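Local coordinates for protein putative NADPH:quinone reductase (PDB 3GMS) that probably reduces quinones with NADPH as a medium-chain dehydrogenase/reductase, although its function has not been established, at residues A[172-177]-A[183-188]; A[190-195]-A[202-207]; A[165-170]-A[294-299]. One frame throughout, in Å; residues are numbered along the deposited sequence.

From the N terminus, helix 156-168 comes first and supplies 165-170 to interaction 3, the widest loop, which closes only when the chain returns at 294-299. Interactions 1 and 2 are nested inside it and follow one another in series. Interaction 1 folds helix 182-188 back on strand 171-176, and interaction 2 folds helix 201-208 back on strand 192-195. The two strands are neighbours in the parallel sheet, and the backbone of Ala-174 and Thr-176 probably hydrogen-bonds to Ile-194. Leu-188 touches Arg-297, and Leu-172 touches Ser-165, linking interaction 1 to interaction 3. Together they join the sheet edge, its flanking helices and the loop leading to strand 301-306.

Interaction 1: A[172-177]-A[183-188]; sequences LIAVTR and EELLRL
Leu-185 carries this contact, because one of its methyls, CD1, meets the two strand residues that touch helix 182-188. Its CD1 lies 3.8 Å from Thr-176 CG2 and 4.0 Å from Ala-174 CB. Thr-176 CG2 and Ala-174 CB are 4.8 Å apart, and the leucine methyl sits over the pair, astride two side chains that point from the same face of the strand. The nearest backbones are those of Ala-174 and Leu-185, with their CA atoms 7.7 Å apart, and the short alanine leaves the leucine to bridge most of that distance. With CG placed beside the backbone N (chi1 -67°) and the chain extended beyond it, Leu-185 projects from the helix directly at the strand.

Thr-176 answers tip to tip with its methyl. Its OG1 occupies the position between the backbone N and the carbonyl carbon, and this turns CG2 to the helix while the hydroxyl engages Asn-178 O, with a weak second bond to Ile-194 O. The threonine thus divides its branches, apolar to the helix and polar to the chain beyond the strand.

All three touching residues are buried, and only 101 Å² is covered in total. Val-193 of the adjoining strand also touches Leu-185 and Thr-176, so the leucine packs against two strands. On the exposed part of the same helix, Arg-187 NE bonds Glu-183 OE2 at 3.1 Å, nearly straight at 165°; OE2 uses its anti lone pair and lies close to the guanidinium plane, forming a salt bridge one turn apart.

Strand 171-176, helix 182-188 and strand 192-195 run in order with the two strands parallel and adjacent, a beta-alpha-beta unit of the Rossmann-type fold expected of this dehydrogenase family.

Interaction 2: A[190-195]-A[202-207]; sequences AAYVID and YETVME
Ile-194 reaches Thr-204 and Val-205 because CG1 stands beside its backbone N (chi1 -49°) and CD1 continues outward in an extended chain. Thr-204, in turn, has CG2 anti to its own N, directing that methyl at the strand, and Tyr-192, with CG also anti to N (chi1 -162°), brings its ring up to the same methyl.

The isoleucine CD1 is the meeting point: it lies 3.7 Å from Val-205 CG2 and 3.9 Å from Thr-204 CB. Ile-194 and Thr-204 approach tip to tip, whereas Ile-194 and Val-205 cross at about a right angle. Tyr-192 CE2 approaches Thr-204 CG2 at 4.0 Å, the two side chains also crossing nearly perpendicularly.

The axes of strand 192-195 and helical residues 202-207 come within 9.8 Å and run almost antiparallel, at 160°. Leu-201 and Leu-208 extend the helix side of the packing to Ile-194. Val-193, next along the strand, instead touches Thr-182 and Leu-186, so helices 182-188 and 201-208 lie on opposite faces of the sheet.

The polar branch of Thr-204 turns back toward the start of its helix, where OG1 hydrogen-bonds the carbonyl of Pro-200, just before the first helical residue. With that hydroxyl satisfied, aliphatic carbons and a ring carbon make the join to the strand, which therefore rests on van der Waals packing and hydrophobic burial.

Interaction 3: A[165-170]-A[294-299]; sequences SQILNF and EQLRFM
Ile-167 meets the loop first at Gln-295, the residue after Glu-294, whose positive phi (62°) belongs to the Schellman motif that ends helix 277-292. The terminal CD1 of Ile-167 lies 3.9 Å from Gln-295 CB and 3.5 Å from Gln-295 O, so it rests on the base of the side chain and on its backbone carbonyl. The two side chains cross obliquely. Gln-295 runs extended beyond CG past the isoleucine, its NE2 4.2 Å from Ile-167 CG1, while OE1 makes a weak hydrogen bond to Asn-293 ND2.

Leu-296 comes next and offers its own CD1 to Ile-167 CD1 at 4.3 Å, a looser apolar touch; it packs also on Gln-163 and Leu-290, and so sits between the two helices. Arg-297 gives its backbone N to Gln-163 OE1, and Phe-298 and Met-299 continue along helix 156-168 by touching Leu-160 and Ala-156.

Between the two segments themselves the attraction is dispersive, with one isoleucine branch carrying the helix side; a directional bond to helix 156-168 is made one turn earlier, where Gln-163 OE1 accepts from the Arg-297 backbone N.

Interaction 1: A[172-177]-A[183-188]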
loop_
_atom_site.group_PDB
_atom_site.type_symbol
_atom_site.label_atom_id
_atom_site.label_comp_id
_atom_site.label_asym_id
_atom_site.label_seq_id
_atom_site.Cartn_x
_atom_site.Cartn_y
_atom_site.Cartn_z
ATOM N N LEU A 172 -16.387 -3.370 10.378
ATOM C CA LEU A 172 -15.786 -4.042 9.238
ATOM C C LEU A 172 -16.247 -5.465 9.066
ATOM O O LEU A 172 -16.129 -6.297 9.970
ATOM C CB LEU A 172 -14.239 -4.026 9.313
ATOM C CG LEU A 172 -13.552 -4.905 8.257
ATOM C CD1 LEU A 172 -13.578 -4.235 6.870
ATOM C CD2 LEU A 172 -12.110 -5.212 8.647
ATOM N N ILE A 173 -16.761 -5.747 7.887
ATOM C CA ILE A 173 -16.936 -7.105 7.466
ATOM C C ILE A 173 -15.815 -7.500 6.503
ATOM O O ILE A 173 -15.778 -7.107 5.318
ATOM C CB ILE A 173 -18.380 -7.357 6.875
ATOM C CG1 ILE A 173 -19.465 -7.014 7.911
ATOM C CG2 ILE A 173 -18.468 -8.821 6.321
ATOM C CD1 ILE A 173 -20.893 -6.837 7.328
ATOM N N ALA A 174 -14.868 -8.289 7.028
ATOM C CA ALA A 174 -13.764 -8.825 6.229
ATOM C C ALA A 174 -14.224 -9.961 5.351
ATOM O O ALA A 174 -14.908 -10.887 5.831
ATOM C CB ALA A 174 -12.624 -9.331 7.151
ATOM N N VAL A 175 -13.860 -9.893 4.082
ATOM C CA VAL A 175 -14.105 -10.970 3.115
ATOM C C VAL A 175 -12.775 -11.553 2.671
ATOM O O VAL A 175 -11.924 -10.839 2.122
ATOM C CB VAL A 175 -14.920 -10.457 1.883
ATOM C CG1 VAL A 175 -15.213 -11.582 0.894
ATOM C CG2 VAL A 175 -16.200 -9.796 2.337
ATOM N N THR A 176 -12.600 -12.856 2.894
ATOM C CA THR A 176 -11.343 -13.545 2.640
ATOM C C THR A 176 -11.571 -14.786 1.771
ATOM O O THR A 176 -12.700 -15.333 1.715
ATOM C CB THR A 176 -10.667 -14.014 3.963
ATOM O OG1 THR A 176 -11.550 -14.920 4.654
ATOM C CG2 THR A 176 -10.321 -12.843 4.883
ATOM N N ARG A 177 -10.504 -15.235 1.110
ATOM C CA ARG A 177 -10.536 -16.420 0.247
ATOM C C ARG A 177 -10.445 -17.726 1.033
ATOM O O ARG A 177 -10.699 -18.799 0.474
ATOM C CB ARG A 177 -9.339 -16.403 -0.719
ATOM C CG ARG A 177 -9.634 -15.915 -2.122
ATOM C CD ARG A 177 -9.618 -14.380 -2.208
ATOM N NE ARG A 177 -8.378 -13.751 -1.730
ATOM C CZ ARG A 177 -7.273 -13.592 -2.461
ATOM N NH1 ARG A 177 -7.230 -14.028 -3.713
ATOM N NH2 ARG A 177 -6.204 -13.000 -1.934
ATOM N N GLU A 183 -8.223 -15.445 12.474
ATOM C CA GLU A 183 -7.931 -15.143 13.873
ATOM C C GLU A 183 -7.286 -13.774 14.018
ATOM O O GLU A 183 -7.709 -12.983 14.864
ATOM C CB GLU A 183 -7.066 -16.235 14.538
ATOM C CG GLU A 183 -6.578 -15.867 15.973
ATOM C CD GLU A 183 -7.705 -15.855 17.024
ATOM O OE1 GLU A 183 -8.797 -16.391 16.734
ATOM O OE2 GLU A 183 -7.498 -15.328 18.148
ATOM N N GLU A 184 -6.293 -13.490 13.166
ATOM C CA GLU A 184 -5.587 -12.222 13.230
ATOM C C GLU A 184 -6.567 -11.067 12.956
ATOM O O GLU A 184 -6.613 -10.110 13.728
ATOM C CB GLU A 184 -4.405 -12.195 12.260
ATOM C CG GLU A 184 -3.372 -13.344 12.469
ATOM C CD GLU A 184 -3.588 -14.569 11.553
ATOM O OE1 GLU A 184 -4.645 -15.297 11.651
ATOM O OE2 GLU A 184 -2.645 -14.828 10.753
ATOM N N LEU A 185 -7.376 -11.202 11.902
ATOM C CA LEU A 185 -8.372 -10.140 11.586
ATOM C C LEU A 185 -9.344 -9.880 12.735
ATOM O O LEU A 185 -9.570 -8.721 13.129
ATOM C CB LEU A 185 -9.117 -10.438 10.278
ATOM C CG LEU A 185 -8.262 -10.393 9.017
ATOM C CD1 LEU A 185 -9.003 -10.960 7.870
ATOM C CD2 LEU A 185 -7.854 -8.893 8.769
ATOM N N LEU A 186 -9.910 -10.941 13.324
ATOM C CA LEU A 186 -10.745 -10.719 14.496
ATOM C C LEU A 186 -10.032 -10.020 15.659
ATOM O O LEU A 186 -10.585 -9.077 16.221
ATOM C CB LEU A 186 -11.422 -12.014 14.990
ATOM C CG LEU A 186 -12.288 -12.683 13.923
ATOM C CD1 LEU A 186 -12.535 -14.120 14.321
ATOM C CD2 LEU A 186 -13.620 -11.911 13.735
ATOM N N ARG A 187 -8.816 -10.480 15.999
ATOM C CA ARG A 187 -7.993 -9.842 17.031
ATOM C C ARG A 187 -7.789 -8.375 16.783
ATOM O O ARG A 187 -7.832 -7.565 17.719
ATOM C CB ARG A 187 -6.601 -10.466 17.112
ATOM C CG ARG A 187 -6.557 -11.726 17.891
ATOM C CD ARG A 187 -5.124 -12.122 18.214
ATOM N NE ARG A 187 -5.135 -13.470 18.778
ATOM C CZ ARG A 187 -4.097 -14.057 19.378
ATOM N NH1 ARG A 187 -2.948 -13.411 19.507
ATOM N NH2 ARG A 187 -4.223 -15.295 19.857
ATOM N N LEU A 188 -7.539 -8.045 15.519
ATOM C CA LEU A 188 -7.247 -6.670 15.139
ATOM C C LEU A 188 -8.501 -5.821 15.111
ATOM O O LEU A 188 -8.412 -4.602 15.089
ATOM C CB LEU A 188 -6.513 -6.605 13.781
ATOM C CG LEU A 188 -5.056 -7.111 13.863
ATOM C CD1 LEU A 188 -4.504 -7.396 12.492
ATOM C CD2 LEU A 188 -4.161 -6.112 14.604
#

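Interaction 2: A[190-195]-A[202-207]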
loop_
_atom_site.group_PDB
_atom_site.type_symbol
_atom_site.label_atom_id
_atom_site.label_comp_id
_atom_site.label_asym_id
_atom_site.label_seq_id
_atom_site.Cartn_x
_atom_site.Cartn_y
_atom_site.Cartn_z
ATOM N N ALA A 190 -11.821 -6.776 13.264
ATOM C CA ALA A 190 -12.857 -7.057 12.300
ATOM C C ALA A 190 -14.114 -7.588 13.024
ATOM O O ALA A 190 -14.019 -8.474 13.879
ATOM C CB ALA A 190 -12.377 -8.062 11.279
ATOM N N ALA A 191 -15.277 -7.037 12.681
ATOM C CA ALA A 191 -16.547 -7.469 13.297
ATOM C C ALA A 191 -16.970 -8.891 12.891
ATOM O O ALA A 191 -17.650 -9.602 13.671
ATOM C CB ALA A 191 -17.656 -6.453 12.982
ATOM N N TYR A 192 -16.592 -9.302 11.689
ATOM C CA TYR A 192 -16.927 -10.609 11.150
ATOM C C TYR A 192 -15.976 -10.910 9.998
ATOM O O TYR A 192 -15.499 -9.996 9.313
ATOM C CB TYR A 192 -18.366 -10.590 10.615
ATOM C CG TYR A 192 -18.962 -11.972 10.442
ATOM C CD1 TYR A 192 -19.622 -12.600 11.500
ATOM C CD2 TYR A 192 -18.837 -12.661 9.226
ATOM C CE1 TYR A 192 -20.170 -13.883 11.339
ATOM C CE2 TYR A 192 -19.374 -13.944 9.055
ATOM C CZ TYR A 192 -20.040 -14.539 10.121
ATOM O OH TYR A 192 -20.571 -15.806 9.947
ATOM N N VAL A 193 -15.716 -12.182 9.752
ATOM C CA VAL A 193 -14.900 -12.565 8.635
ATOM C C VAL A 193 -15.694 -13.535 7.813
ATOM O O VAL A 193 -16.096 -14.599 8.298
ATOM C CB VAL A 193 -13.525 -13.177 9.064
ATOM C CG1 VAL A 193 -12.741 -13.688 7.851
ATOM C CG2 VAL A 193 -12.727 -12.176 9.876
ATOM N N ILE A 194 -15.960 -13.152 6.576
ATOM C CA ILE A 194 -16.579 -14.061 5.612
ATOM C C ILE A 194 -15.544 -14.796 4.780
ATOM O O ILE A 194 -14.862 -14.217 3.903
ATOM C CB ILE A 194 -17.597 -13.337 4.671
ATOM C CG1 ILE A 194 -18.574 -12.461 5.477
ATOM C CG2 ILE A 194 -18.277 -14.359 3.746
ATOM C CD1 ILE A 194 -19.646 -11.711 4.602
ATOM N N ASP A 195 -15.453 -16.099 5.035
ATOM C CA ASP A 195 -14.525 -16.939 4.318
ATOM C C ASP A 195 -15.300 -17.534 3.176
ATOM O O ASP A 195 -16.163 -18.391 3.398
ATOM C CB ASP A 195 -13.968 -18.018 5.270
ATOM C CG ASP A 195 -13.125 -19.077 4.566
ATOM O OD1 ASP A 195 -12.974 -19.079 3.328
ATOM O OD2 ASP A 195 -12.594 -19.942 5.291
ATOM N N TYR A 202 -22.824 -12.763 -0.750
ATOM C CA TYR A 202 -24.060 -11.946 -0.733
ATOM C C TYR A 202 -25.013 -12.307 0.418
ATOM O O TYR A 202 -25.416 -11.458 1.211
ATOM C CB TYR A 202 -24.783 -12.044 -2.090
ATOM C CG TYR A 202 -26.094 -11.276 -2.121
ATOM C CD1 TYR A 202 -26.111 -9.885 -2.298
ATOM C CD2 TYR A 202 -27.322 -11.931 -1.944
ATOM C CE1 TYR A 202 -27.301 -9.173 -2.316
ATOM C CE2 TYR A 202 -28.511 -11.227 -1.957
ATOM C CZ TYR A 202 -28.506 -9.845 -2.137
ATOM O OH TYR A 202 -29.687 -9.128 -2.145
ATOM N N GLU A 203 -25.343 -13.589 0.536
ATOM C CA GLU A 203 -26.311 -13.982 1.571
ATOM C C GLU A 203 -25.842 -13.683 3.006
ATOM O O GLU A 203 -26.645 -13.305 3.857
ATOM C CB GLU A 203 -26.714 -15.458 1.390
ATOM C CG GLU A 203 -27.723 -15.686 0.219
ATOM C CD GLU A 203 -29.120 -15.019 0.421
ATOM O OE1 GLU A 203 -29.686 -14.494 -0.577
ATOM O OE2 GLU A 203 -29.664 -15.020 1.565
ATOM N N THR A 204 -24.532 -13.828 3.268
ATOM C CA THR A 204 -24.028 -13.587 4.623
ATOM C C THR A 204 -24.072 -12.117 4.953
ATOM O O THR A 204 -24.439 -11.739 6.066
ATOM C CB THR A 204 -22.605 -14.170 4.867
ATOM O OG1 THR A 204 -22.570 -15.554 4.465
ATOM C CG2 THR A 204 -22.244 -14.063 6.317
ATOM N N VAL A 205 -23.698 -11.268 3.988
ATOM C CA VAL A 205 -23.791 -9.825 4.247
ATOM C C VAL A 205 -25.238 -9.434 4.536
ATOM O O VAL A 205 -25.516 -8.605 5.428
ATOM C CB VAL A 205 -23.259 -8.973 3.067
ATOM C CG1 VAL A 205 -23.479 -7.508 3.352
ATOM C CG2 VAL A 205 -21.790 -9.298 2.843
ATOM N N MET A 206 -26.138 -10.030 3.763
ATOM C CA MET A 206 -27.588 -9.801 3.939
ATOM C C MET A 206 -28.026 -10.209 5.368
ATOM O O MET A 206 -28.688 -9.438 6.063
ATOM C CB MET A 206 -28.410 -10.440 2.789
ATOM C CG MET A 206 -28.275 -9.678 1.417
ATOM S SD MET A 206 -28.856 -7.975 1.454
ATOM C CE MET A 206 -30.609 -8.402 1.447
ATOM N N GLU A 207 -27.560 -11.361 5.846
ATOM C CA GLU A 207 -27.837 -11.740 7.251
ATOM C C GLU A 207 -27.230 -10.748 8.237
ATOM O O GLU A 207 -27.899 -10.293 9.173
ATOM C CB GLU A 207 -27.417 -13.197 7.527
ATOM C CG GLU A 207 -27.676 -13.640 8.982
ATOM C CD GLU A 207 -27.731 -15.160 9.133
ATOM O OE1 GLU A 207 -27.487 -15.860 8.121
ATOM O OE2 GLU A 207 -28.021 -15.657 10.254
#

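Interaction 3: A[165-170]-A[294-299]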
loop_
_atom_site.group_PDB
_atom_site.type_symbol
_atom_site.label_atom_id
_atom_site.label_comp_id
_atom_site.label_asym_id
_atom_site.label_seq_id
_atom_site.Cartn_x
_atom_site.Cartn_y
_atom_site.Cartn_z
ATOM N N SER A 165 -11.138 0.198 11.700
ATOM C CA SER A 165 -12.545 0.101 12.148
ATOM C C SER A 165 -12.689 0.450 13.654
ATOM O O SER A 165 -13.683 1.051 14.069
ATOM C CB SER A 165 -13.156 -1.251 11.805
ATOM O OG SER A 165 -12.710 -2.289 12.666
ATOM N N GLN A 166 -11.691 0.068 14.450
ATOM C CA GLN A 166 -11.669 0.353 15.881
ATOM C C GLN A 166 -11.343 1.787 16.113
ATOM O O GLN A 166 -12.042 2.441 16.890
ATOM C CB GLN A 166 -10.679 -0.558 16.625
ATOM C CG GLN A 166 -11.030 -2.027 16.400
ATOM C CD GLN A 166 -12.442 -2.378 16.922
ATOM O OE1 GLN A 166 -12.846 -1.928 17.991
ATOM N NE2 GLN A 166 -13.168 -3.196 16.178
ATOM N N ILE A 167 -10.330 2.301 15.405
ATOM C CA ILE A 167 -9.937 3.710 15.524
ATOM C C ILE A 167 -11.056 4.686 15.110
ATOM O O ILE A 167 -11.305 5.714 15.787
ATOM C CB ILE A 167 -8.644 4.019 14.691
ATOM C CG1 ILE A 167 -7.434 3.263 15.269
ATOM C CG2 ILE A 167 -8.342 5.528 14.684
ATOM C CD1 ILE A 167 -6.252 3.098 14.268
ATOM N N LEU A 168 -11.730 4.361 14.016
ATOM C CA LEU A 168 -12.733 5.277 13.436
ATOM C C LEU A 168 -14.185 4.872 13.743
ATOM O O LEU A 168 -15.133 5.507 13.258
ATOM C CB LEU A 168 -12.510 5.426 11.913
ATOM C CG LEU A 168 -11.127 5.964 11.484
ATOM C CD1 LEU A 168 -10.975 5.769 9.981
ATOM C CD2 LEU A 168 -10.874 7.413 11.893
ATOM N N ASN A 169 -14.347 3.831 14.551
ATOM C CA ASN A 169 -15.671 3.376 15.034
ATOM C C ASN A 169 -16.653 3.030 13.927
ATOM O O ASN A 169 -17.767 3.551 13.886
ATOM C CB ASN A 169 -16.284 4.424 15.976
ATOM C CG ASN A 169 -15.359 4.793 17.107
ATOM O OD1 ASN A 169 -15.022 3.953 17.945
ATOM N ND2 ASN A 169 -14.952 6.054 17.150
ATOM N N PHE A 170 -16.254 2.144 13.021
ATOM C CA PHE A 170 -17.164 1.629 12.024
ATOM C C PHE A 170 -17.050 0.135 12.087
ATOM O O PHE A 170 -16.192 -0.388 12.800
ATOM C CB PHE A 170 -16.906 2.183 10.608
ATOM C CG PHE A 170 -15.553 1.810 10.020
ATOM C CD1 PHE A 170 -15.352 0.581 9.406
ATOM C CD2 PHE A 170 -14.521 2.738 10.027
ATOM C CE1 PHE A 170 -14.137 0.234 8.832
ATOM C CE2 PHE A 170 -13.293 2.429 9.484
ATOM C CZ PHE A 170 -13.078 1.178 8.864
ATOM N N GLU A 294 0.428 2.958 19.433
ATOM C CA GLU A 294 0.044 1.549 19.288
ATOM C C GLU A 294 -1.421 1.270 18.866
ATOM O O GLU A 294 -1.936 0.176 19.089
ATOM C CB GLU A 294 0.465 0.760 20.543
ATOM C CG GLU A 294 2.008 0.685 20.668
ATOM C CD GLU A 294 2.509 -0.047 21.917
ATOM O OE1 GLU A 294 1.885 0.068 22.990
ATOM O OE2 GLU A 294 3.561 -0.714 21.823
ATOM N N GLN A 295 -2.059 2.233 18.197
ATOM C CA GLN A 295 -3.407 2.055 17.623
ATOM C C GLN A 295 -3.329 1.360 16.275
ATOM O O GLN A 295 -4.253 0.669 15.839
ATOM C CB GLN A 295 -4.090 3.405 17.474
ATOM C CG GLN A 295 -4.387 4.049 18.824
ATOM C CD GLN A 295 -4.819 5.462 18.678
ATOM O OE1 GLN A 295 -4.012 6.376 18.790
ATOM N NE2 GLN A 295 -6.086 5.664 18.378
ATOM N N LEU A 296 -2.199 1.554 15.626
ATOM C CA LEU A 296 -1.927 0.947 14.345
ATOM C C LEU A 296 -0.617 0.137 14.388
ATOM O O LEU A 296 0.406 0.660 14.790
ATOM C CB LEU A 296 -1.797 2.076 13.339
ATOM C CG LEU A 296 -2.121 1.813 11.881
ATOM C CD1 LEU A 296 -3.488 1.151 11.689
ATOM C CD2 LEU A 296 -2.043 3.165 11.145
ATOM N N ARG A 297 -0.651 -1.121 13.969
ATOM C CA ARG A 297 0.552 -1.938 13.933
ATOM C C ARG A 297 0.681 -2.588 12.566
ATOM O O ARG A 297 -0.328 -2.926 11.938
ATOM C CB ARG A 297 0.494 -3.049 14.994
ATOM C CG ARG A 297 0.453 -2.531 16.437
ATOM C CD ARG A 297 0.374 -3.707 17.396
ATOM N NE ARG A 297 -0.986 -4.245 17.419
ATOM C CZ ARG A 297 -1.299 -5.503 17.728
ATOM N NH1 ARG A 297 -0.350 -6.378 18.046
ATOM N NH2 ARG A 297 -2.572 -5.883 17.731
ATOM N N PHE A 298 1.920 -2.750 12.098
ATOM C CA PHE A 298 2.103 -3.230 10.723
ATOM C C PHE A 298 2.460 -4.697 10.753
ATOM O O PHE A 298 2.498 -5.298 11.843
ATOM C CB PHE A 298 3.114 -2.369 9.933
ATOM C CG PHE A 298 2.746 -0.911 9.842
ATOM C CD1 PHE A 298 1.409 -0.500 9.791
ATOM C CD2 PHE A 298 3.745 0.065 9.789
ATOM C CE1 PHE A 298 1.061 0.862 9.728
ATOM C CE2 PHE A 298 3.410 1.411 9.687
ATOM C CZ PHE A 298 2.044 1.819 9.656
ATOM N N MET A 299 2.710 -5.274 9.572
ATOM C CA MET A 299 3.017 -6.698 9.476
ATOM C C MET A 299 4.377 -7.050 10.085
ATOM O O MET A 299 5.314 -6.283 10.051
ATOM C CB MET A 299 2.945 -7.175 8.022
ATOM C CG MET A 299 1.678 -6.800 7.284
ATOM S SD MET A 299 0.247 -7.831 7.716
ATOM C CE MET A 299 0.990 -9.466 7.711
#